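Local structure of tetracycline repressor protein class G (Acinetobacter baumannii, 6RX9) at residues 60-63 and 64-67; 72-75 and 76-79. The protein represses the tetracycline resistance gene by binding its operator DNA through a helix-turn-helix, and loses affinity for that DNA when tetracycline binds. One frame throughout, in Å; residues are numbered along the deposited sequence.

Contact 1. Residues 60-63 and 64-67; sequences LAER and HTRS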
loop_
_atom_site.group_PDB
_atom_site.type_symbol
_atom_site.label_atom_id
_atom_site.label_comp_id
_atom_site.label_asym_id
_atom_site.label_seq_id
_atom_site.Cartn_x
_atom_site.Cartn_y
_atom_site.Cartn_z
ATOM N N LEU A 60 -11.663 1.843 10.536
ATOM C CA LEU A 60 -11.589 0.354 10.494
ATOM C C LEU A 60 -12.830 -0.290 11.132
ATOM O O LEU A 60 -12.835 -1.533 11.250
ATOM C CB LEU A 60 -10.308 -0.103 11.203
ATOM C CG LEU A 60 -9.000 0.370 10.568
ATOM C CD1 LEU A 60 -7.799 -0.245 11.270
ATOM C CD2 LEU A 60 -8.965 0.054 9.080
ATOM N N ALA A 61 -13.848 0.501 11.501
ATOM C CA ALA A 61 -15.119 0.031 12.110
ATOM C C ALA A 61 -15.754 -1.072 11.251
ATOM O O ALA A 61 -16.103 -2.127 11.814
ATOM C CB ALA A 61 -16.064 1.193 12.295
ATOM N N GLU A 62 -15.899 -0.827 9.942
ATOM C CA GLU A 62 -16.515 -1.757 8.950
ATOM C C GLU A 62 -15.777 -3.104 8.961
ATOM O O GLU A 62 -16.460 -4.142 8.852
ATOM C CB GLU A 62 -16.511 -1.115 7.558
ATOM C CG GLU A 62 -16.812 -2.065 6.405
ATOM C CD GLU A 62 -18.223 -2.626 6.346
ATOM O OE1 GLU A 62 -19.055 -2.231 7.187
ATOM O OE2 GLU A 62 -18.490 -3.454 5.449
ATOM N N ARG A 63 -14.445 -3.092 9.085
ATOM C CA ARG A 63 -13.601 -4.320 9.054
ATOM C C ARG A 63 -13.835 -5.156 10.321
ATOM O O ARG A 63 -13.824 -6.396 10.208
ATOM C CB ARG A 63 -12.113 -3.986 8.895
ATOM C CG ARG A 63 -11.294 -5.158 8.372
ATOM C CD ARG A 63 -9.789 -5.003 8.491
ATOM N NE ARG A 63 -9.105 -6.101 7.817
ATOM C CZ ARG A 63 -7.787 -6.200 7.641
ATOM N NH1 ARG A 63 -7.288 -7.249 7.010
ATOM N NH2 ARG A 63 -6.973 -5.260 8.093
ATOM N N HIS A 64 -14.052 -4.512 11.474
ATOM C CA HIS A 64 -14.245 -5.187 12.791
ATOM C C HIS A 64 -15.486 -6.091 12.762
ATOM O O HIS A 64 -15.496 -7.096 13.505
ATOM C CB HIS A 64 -14.337 -4.166 13.934
ATOM C CG HIS A 64 -13.138 -3.286 14.066
ATOM N ND1 HIS A 64 -11.853 -3.748 13.856
ATOM C CD2 HIS A 64 -13.023 -1.981 14.398
ATOM C CE1 HIS A 64 -10.998 -2.762 14.043
ATOM N NE2 HIS A 64 -11.692 -1.668 14.375
ATOM N N THR A 65 -16.491 -5.752 11.945
ATOM C CA THR A 65 -17.768 -6.511 11.810
ATOM C C THR A 65 -17.513 -7.840 11.081
ATOM O O THR A 65 -18.335 -8.765 11.253
ATOM C CB THR A 65 -18.847 -5.686 11.094
ATOM O OG1 THR A 65 -18.439 -5.478 9.740
ATOM C CG2 THR A 65 -19.118 -4.352 11.756
ATOM N N ARG A 66 -16.428 -7.930 10.303
ATOM C CA ARG A 66 -16.054 -9.126 9.496
ATOM C C ARG A 66 -14.701 -9.685 9.962
ATOM O O ARG A 66 -14.061 -10.410 9.172
ATOM C CB ARG A 66 -16.032 -8.751 8.009
ATOM C CG ARG A 66 -17.395 -8.831 7.336
ATOM C CD ARG A 66 -17.782 -10.268 7.047
ATOM N NE ARG A 66 -19.095 -10.382 6.427
ATOM C CZ ARG A 66 -19.607 -11.507 5.929
ATOM N NH1 ARG A 66 -18.913 -12.635 5.964
ATOM N NH2 ARG A 66 -20.815 -11.499 5.393
ATOM N N SER A 67 -14.298 -9.394 11.203
ATOM C CA SER A 67 -12.985 -9.788 11.781
ATOM C C SER A 67 -13.033 -11.226 12.321
ATOM O O SER A 67 -11.968 -11.868 12.356
ATOM C CB SER A 67 -12.554 -8.817 12.853
ATOM O OG SER A 67 -13.462 -8.826 13.944
#
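With CG trans to its own carbonyl carbon (chi1 -59°), His64 folds its imidazole back over Leu60, whose carbonyl O lies above the centre of one ring face, 3.1 Å from the plane. CD2 of His64 is the ring atom nearest Leu60 O, at 3.2 Å, and NE2 of His64 stands 3.8 Å from CB of Leu60. His64 N also donates to Leu60 O (3.2 Å), so one oxygen meets both the backbone and the ring of a single residue. The chi1 torsion and this oxygen against one face together set the position of the ring. In Thr65, chi1 of 67° sets OG1 between backbone N and carbonyl carbon, and from there OG1 gives a short 2.5 Å hydrogen bond to Glu62 O. Arg66 N binds Arg63 O (3.0 Å). A type I turn runs from His64 to Ser67, whose OG reaches back to His64 O (2.7 Å). His64 probably binds tetracycline, as in a nearly identical repressor. Arg63 extends away from this turn to Ser138 and Asn82, the latter another residue that probably binds tetracycline, and makes a cation-pi contact with Phe86. Leu60, Arg63 and Arg66 all pack against helix 75-91, the next helix in the chain after helix 61-64.

Contact 2. Residues 72-75 and 76-79; sequences NEDW and RVFL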
loop_
_atom_site.group_PDB
_atom_site.type_symbol
_atom_site.label_atom_id
_atom_site.label_comp_id
_atom_site.label_asym_id
_atom_site.label_seq_id
_atom_site.Cartn_x
_atom_site.Cartn_y
_atom_site.Cartn_z
ATOM N N ASN A 72 -20.059 -22.314 10.029
ATOM C CA ASN A 72 -20.449 -22.973 8.752
ATOM C C ASN A 72 -19.916 -22.178 7.548
ATOM O O ASN A 72 -20.424 -22.409 6.433
ATOM C CB ASN A 72 -21.967 -23.169 8.662
ATOM C CG ASN A 72 -22.537 -23.920 9.848
ATOM O OD1 ASN A 72 -21.921 -24.857 10.347
ATOM N ND2 ASN A 72 -23.714 -23.520 10.303
ATOM N N GLU A 73 -18.928 -21.298 7.747
ATOM C CA GLU A 73 -18.240 -20.561 6.649
ATOM C C GLU A 73 -16.800 -21.084 6.562
ATOM O O GLU A 73 -16.162 -21.238 7.620
ATOM C CB GLU A 73 -18.338 -19.044 6.864
ATOM C CG GLU A 73 -17.037 -18.366 7.273
ATOM C CD GLU A 73 -17.082 -16.845 7.317
ATOM O OE1 GLU A 73 -17.800 -16.243 6.492
ATOM O OE2 GLU A 73 -16.398 -16.261 8.179
ATOM N N ASP A 74 -16.320 -21.373 5.349
ATOM C CA ASP A 74 -14.954 -21.911 5.111
ATOM C C ASP A 74 -13.966 -20.739 5.060
ATOM O O ASP A 74 -14.420 -19.580 4.965
ATOM C CB ASP A 74 -14.899 -22.772 3.844
ATOM C CG ASP A 74 -14.786 -21.965 2.564
ATOM O OD1 ASP A 74 -15.587 -21.026 2.396
ATOM O OD2 ASP A 74 -13.882 -22.266 1.759
ATOM N N TRP A 75 -12.669 -21.046 5.124
ATOM C CA TRP A 75 -11.559 -20.059 5.202
ATOM C C TRP A 75 -11.561 -19.134 3.976
ATOM O O TRP A 75 -11.149 -17.969 4.129
ATOM C CB TRP A 75 -10.210 -20.768 5.383
ATOM C CG TRP A 75 -9.779 -21.625 4.231
ATOM C CD1 TRP A 75 -10.054 -22.948 4.032
ATOM C CD2 TRP A 75 -8.958 -21.219 3.124
ATOM N NE1 TRP A 75 -9.471 -23.389 2.874
ATOM C CE2 TRP A 75 -8.790 -22.350 2.296
ATOM C CE3 TRP A 75 -8.352 -20.012 2.752
ATOM C CZ2 TRP A 75 -8.043 -22.302 1.120
ATOM C CZ3 TRP A 75 -7.616 -19.968 1.590
ATOM C CH2 TRP A 75 -7.465 -21.097 0.787
ATOM N N ARG A 76 -12.004 -19.620 2.813
ATOM C CA ARG A 76 -11.980 -18.853 1.534
ATOM C C ARG A 76 -12.972 -17.686 1.616
ATOM O O ARG A 76 -12.590 -16.558 1.247
ATOM C CB ARG A 76 -12.306 -19.761 0.345
ATOM C CG ARG A 76 -11.312 -20.894 0.140
ATOM C CD ARG A 76 -11.649 -21.727 -1.083
ATOM N NE ARG A 76 -11.195 -23.106 -0.951
ATOM C CZ ARG A 76 -11.958 -24.152 -0.632
ATOM N NH1 ARG A 76 -11.411 -25.355 -0.550
ATOM N NH2 ARG A 76 -13.253 -24.013 -0.398
ATOM N N VAL A 77 -14.191 -17.946 2.090
ATOM C CA VAL A 77 -15.263 -16.916 2.234
ATOM C C VAL A 77 -14.840 -15.915 3.319
ATOM O O VAL A 77 -15.036 -14.706 3.099
ATOM C CB VAL A 77 -16.632 -17.557 2.533
ATOM C CG1 VAL A 77 -17.679 -16.516 2.898
ATOM C CG2 VAL A 77 -17.109 -18.408 1.363
ATOM N N PHE A 78 -14.260 -16.397 4.426
ATOM C CA PHE A 78 -13.785 -15.557 5.558
ATOM C C PHE A 78 -12.753 -14.536 5.061
ATOM O O PHE A 78 -12.924 -13.337 5.349
ATOM C CB PHE A 78 -13.175 -16.401 6.680
ATOM C CG PHE A 78 -12.480 -15.571 7.730
ATOM C CD1 PHE A 78 -13.201 -14.689 8.519
ATOM C CD2 PHE A 78 -11.107 -15.645 7.906
ATOM C CE1 PHE A 78 -12.567 -13.908 9.473
ATOM C CE2 PHE A 78 -10.472 -14.859 8.857
ATOM C CZ PHE A 78 -11.203 -13.995 9.639
ATOM N N LEU A 79 -11.715 -14.996 4.353
ATOM C CA LEU A 79 -10.603 -14.127 3.873
ATOM C C LEU A 79 -11.133 -13.118 2.848
ATOM O O LEU A 79 -10.721 -11.943 2.925
ATOM C CB LEU A 79 -9.478 -14.982 3.280
ATOM C CG LEU A 79 -8.644 -15.772 4.290
ATOM C CD1 LEU A 79 -7.514 -16.512 3.593
ATOM C CD2 LEU A 79 -8.095 -14.865 5.383
#
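Glu73 reaches forward over the first turn of the helix: its OE1 touches Val77 CG1 and its OE2 lies 3.6 Å from Phe78 CB, near the plane of the phenyl ring at its edge. OE2 also accepts from Glu70 N, which ties the carboxylate back to its own loop. Asp74 is the N-cap. With chi1 at 81°, its carboxylate turns toward the helix start, where OD1 accepts weakly from Val77 N and OD2 weakly from Arg76 N. OD2 also forms a 2.8 Å salt bridge with Arg76 NH2, the carboxylate and guanidinium planes being 49° apart. The backbone O of Asp74 receives Phe78 N at 3.2 Å. Trp75 follows, and Arg76 CG sits over the centre of its six-membered ring in a CH-pi contact, 3.6 Å from the centroid. Leu79 CD1 meets the edge of the same indole in its plane, 3.7 Å from CE3 of Trp75, while Leu79 N bonds to Trp75 O. The guanidinium of Arg76 is shared: besides the NH2 bridge to Asp74, NE makes a salt bridge to Glu200. This capped start of helix 75-91 is packed by Trp75 and Leu79 against helix 185-202, and by Trp75 and Phe78 against helix 110-122.

The two contacts follow one another along the chain, 60-67 first and 72-79 second, with their centres about 16 Å apart. The first comprises the short helix 61-64 and the turn that follows; the second begins helix 75-91, the next helix in the chain. The two meet directly: Phe78 CZ packs 3.5 Å from Ser67 O, and Arg66 NH1 and Glu73 OE1 form a weak, long ion pair. Both contacts involve helix 75-91: contact 2 is its start, and contact 1 packs on it farther along, at Asn82 and Phe86. Contact 1 holds His64 and contact 2 lies just before Asn82, both of which probably bind tetracycline.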